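Long-range contact in shikimate dehydrogenase (NADP(+)) (PDB 2CY0), which catalyses the reversible NADPH-linked reduction of 3-dehydroshikimate to shikimate on the pathway to chorismate and the aromatic amino acids: residues 199-204 and 222-227. Sequence-based numbering, arbitrary orientation.
Sequences EGAAVD and GLKVQT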
loop_
_atom_site.group_PDB
_atom_site.type_symbol
_atom_site.label_atom_id
_atom_site.label_comp_id
_atom_site.label_asym_id
_atom_site.label_seq_id
_atom_site.Cartn_x
_atom_site.Cartn_y
_atom_site.Cartn_z
ATOM N N GLU B 199 -38.363 -15.003 -9.812
ATOM C CA GLU B 199 -38.201 -13.680 -9.206
ATOM C C GLU B 199 -36.700 -13.431 -9.138
ATOM O O GLU B 199 -35.928 -14.365 -9.368
ATOM C CB GLU B 199 -38.752 -13.680 -7.784
ATOM C CG GLU B 199 -40.250 -13.652 -7.661
ATOM C CD GLU B 199 -40.697 -12.671 -6.598
ATOM O OE1 GLU B 199 -40.398 -12.906 -5.407
ATOM O OE2 GLU B 199 -41.335 -11.659 -6.956
ATOM N N GLY B 200 -36.279 -12.195 -8.852
ATOM C CA GLY B 200 -34.852 -11.946 -8.733
ATOM C C GLY B 200 -34.134 -10.941 -9.615
ATOM O O GLY B 200 -34.702 -9.945 -10.062
ATOM N N ALA B 201 -32.859 -11.218 -9.863
ATOM C CA ALA B 201 -32.033 -10.336 -10.676
ATOM C C ALA B 201 -30.921 -11.067 -11.425
ATOM O O ALA B 201 -30.471 -12.141 -11.023
ATOM C CB ALA B 201 -31.433 -9.259 -9.799
ATOM N N ALA B 202 -30.477 -10.466 -12.524
ATOM C CA ALA B 202 -29.415 -11.048 -13.329
ATOM C C ALA B 202 -28.361 -9.998 -13.648
ATOM O O ALA B 202 -28.670 -8.817 -13.814
ATOM C CB ALA B 202 -29.990 -11.621 -14.616
ATOM N N VAL B 203 -27.116 -10.443 -13.727
ATOM C CA VAL B 203 -25.998 -9.572 -14.035
ATOM C C VAL B 203 -25.140 -10.270 -15.066
ATOM O O VAL B 203 -24.840 -11.459 -14.940
ATOM C CB VAL B 203 -25.137 -9.295 -12.791
ATOM C CG1 VAL B 203 -23.962 -8.388 -13.160
ATOM C CG2 VAL B 203 -25.981 -8.657 -11.722
ATOM N N ASP B 204 -24.743 -9.530 -16.093
ATOM C CA ASP B 204 -23.913 -10.100 -17.138
ATOM C C ASP B 204 -22.551 -9.422 -17.079
ATOM O O ASP B 204 -22.467 -8.196 -17.016
ATOM C CB ASP B 204 -24.573 -9.885 -18.509
ATOM C CG ASP B 204 -24.002 -10.799 -19.588
ATOM O OD1 ASP B 204 -24.665 -10.977 -20.633
ATOM O OD2 ASP B 204 -22.893 -11.335 -19.394
ATOM N N GLY B 222 -38.883 -10.063 -16.123
ATOM C CA GLY B 222 -39.221 -9.299 -14.936
ATOM C C GLY B 222 -38.136 -9.223 -13.882
ATOM O O GLY B 222 -38.387 -8.744 -12.776
ATOM N N LEU B 223 -36.938 -9.696 -14.214
ATOM C CA LEU B 223 -35.813 -9.664 -13.285
ATOM C C LEU B 223 -35.116 -8.301 -13.349
ATOM O O LEU B 223 -35.148 -7.632 -14.385
ATOM C CB LEU B 223 -34.811 -10.767 -13.642
ATOM C CG LEU B 223 -35.079 -12.223 -13.244
ATOM C CD1 LEU B 223 -36.499 -12.635 -13.569
ATOM C CD2 LEU B 223 -34.079 -13.102 -13.966
ATOM N N LYS B 224 -34.520 -7.869 -12.238
ATOM C CA LYS B 224 -33.784 -6.603 -12.235
ATOM C C LYS B 224 -32.502 -6.987 -12.967
ATOM O O LYS B 224 -32.077 -8.139 -12.903
ATOM C CB LYS B 224 -33.417 -6.156 -10.812
ATOM C CG LYS B 224 -34.573 -6.003 -9.841
ATOM C CD LYS B 224 -34.060 -5.940 -8.396
ATOM C CE LYS B 224 -34.335 -4.590 -7.752
ATOM N NZ LYS B 224 -34.663 -4.737 -6.305
ATOM N N VAL B 225 -31.881 -6.052 -13.669
ATOM C CA VAL B 225 -30.661 -6.397 -14.379
ATOM C C VAL B 225 -29.568 -5.346 -14.230
ATOM O O VAL B 225 -29.834 -4.191 -13.919
ATOM C CB VAL B 225 -30.934 -6.614 -15.887
ATOM C CG1 VAL B 225 -31.849 -7.813 -16.086
ATOM C CG2 VAL B 225 -31.554 -5.365 -16.492
ATOM N N GLN B 226 -28.331 -5.774 -14.441
ATOM C CA GLN B 226 -27.189 -4.880 -14.363
ATOM C C GLN B 226 -26.219 -5.299 -15.459
ATOM O O GLN B 226 -25.960 -6.492 -15.650
ATOM C CB GLN B 226 -26.513 -4.981 -12.986
ATOM C CG GLN B 226 -25.425 -3.935 -12.754
ATOM C CD GLN B 226 -24.878 -3.950 -11.330
ATOM O OE1 GLN B 226 -24.123 -4.842 -10.945
ATOM N NE2 GLN B 226 -25.268 -2.959 -10.542
ATOM N N THR B 227 -25.698 -4.322 -16.193
ATOM C CA THR B 227 -24.746 -4.617 -17.247
ATOM C C THR B 227 -23.415 -4.918 -16.582
ATOM O O THR B 227 -23.314 -4.932 -15.354
ATOM C CB THR B 227 -24.547 -3.418 -18.195
ATOM O OG1 THR B 227 -23.953 -2.334 -17.471
ATOM C CG2 THR B 227 -25.873 -2.974 -18.774
HETATM O O HOH W 1 -38.215 -9.919 -9.798
#
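Four backbone hydrogen bonds join 199-204 to 222-227 in parallel register, with A201 paired to K224, A202 to V225 and V203 to Q226. K224 N donates to G200 O at 3.0 Å, and A202 N to K224 O at 2.8 Å. Q226 N to A202 O (3.1 Å) is more bent, with 139° at the hydrogen. The last bond, D204 N to Q226 O, is weak at 3.3 Å. The two strand axes approach to 4.6 Å and cross at -15°, running the same way. Beyond the paired strands, one water accepts from G200 N and donates to G222 O.

The same carbonyls also receive CA-H groups: K224 O lies 3.1 Å from A201 CA, and A202 O takes V225 CA besides the amide of Q226.

Side-chain contacts divide between the two faces. On one, the CB atoms of A201 and K224 meet at 3.8 Å, and V203 lies beside Q226, pointing the same way, with V203 CG2 3.9 Å from Q226 CB. Because Q226 CG is anti to the backbone N (chi1 -172°) and the chain stays extended, its amide is carried out past V203, where NE2 donates to A107 O. Helix 100-111 packs over V203 and Q226 here. On the other face, A202 CB loosely touches L223 CD2 and V225 CG1, while A218 of helix 213-220 contacts both A202 and V225.

Strand 201-204, helix 213-220 and strand 224-226 thus form a beta-alpha-beta crossover, placing 224-226 at the edge of the six-stranded parallel sheet. The NADP(+)-binding residue L205 follows D204 directly, and another, G228, comes just after T227, as expected of a Rossmann-type dinucleotide-binding domain.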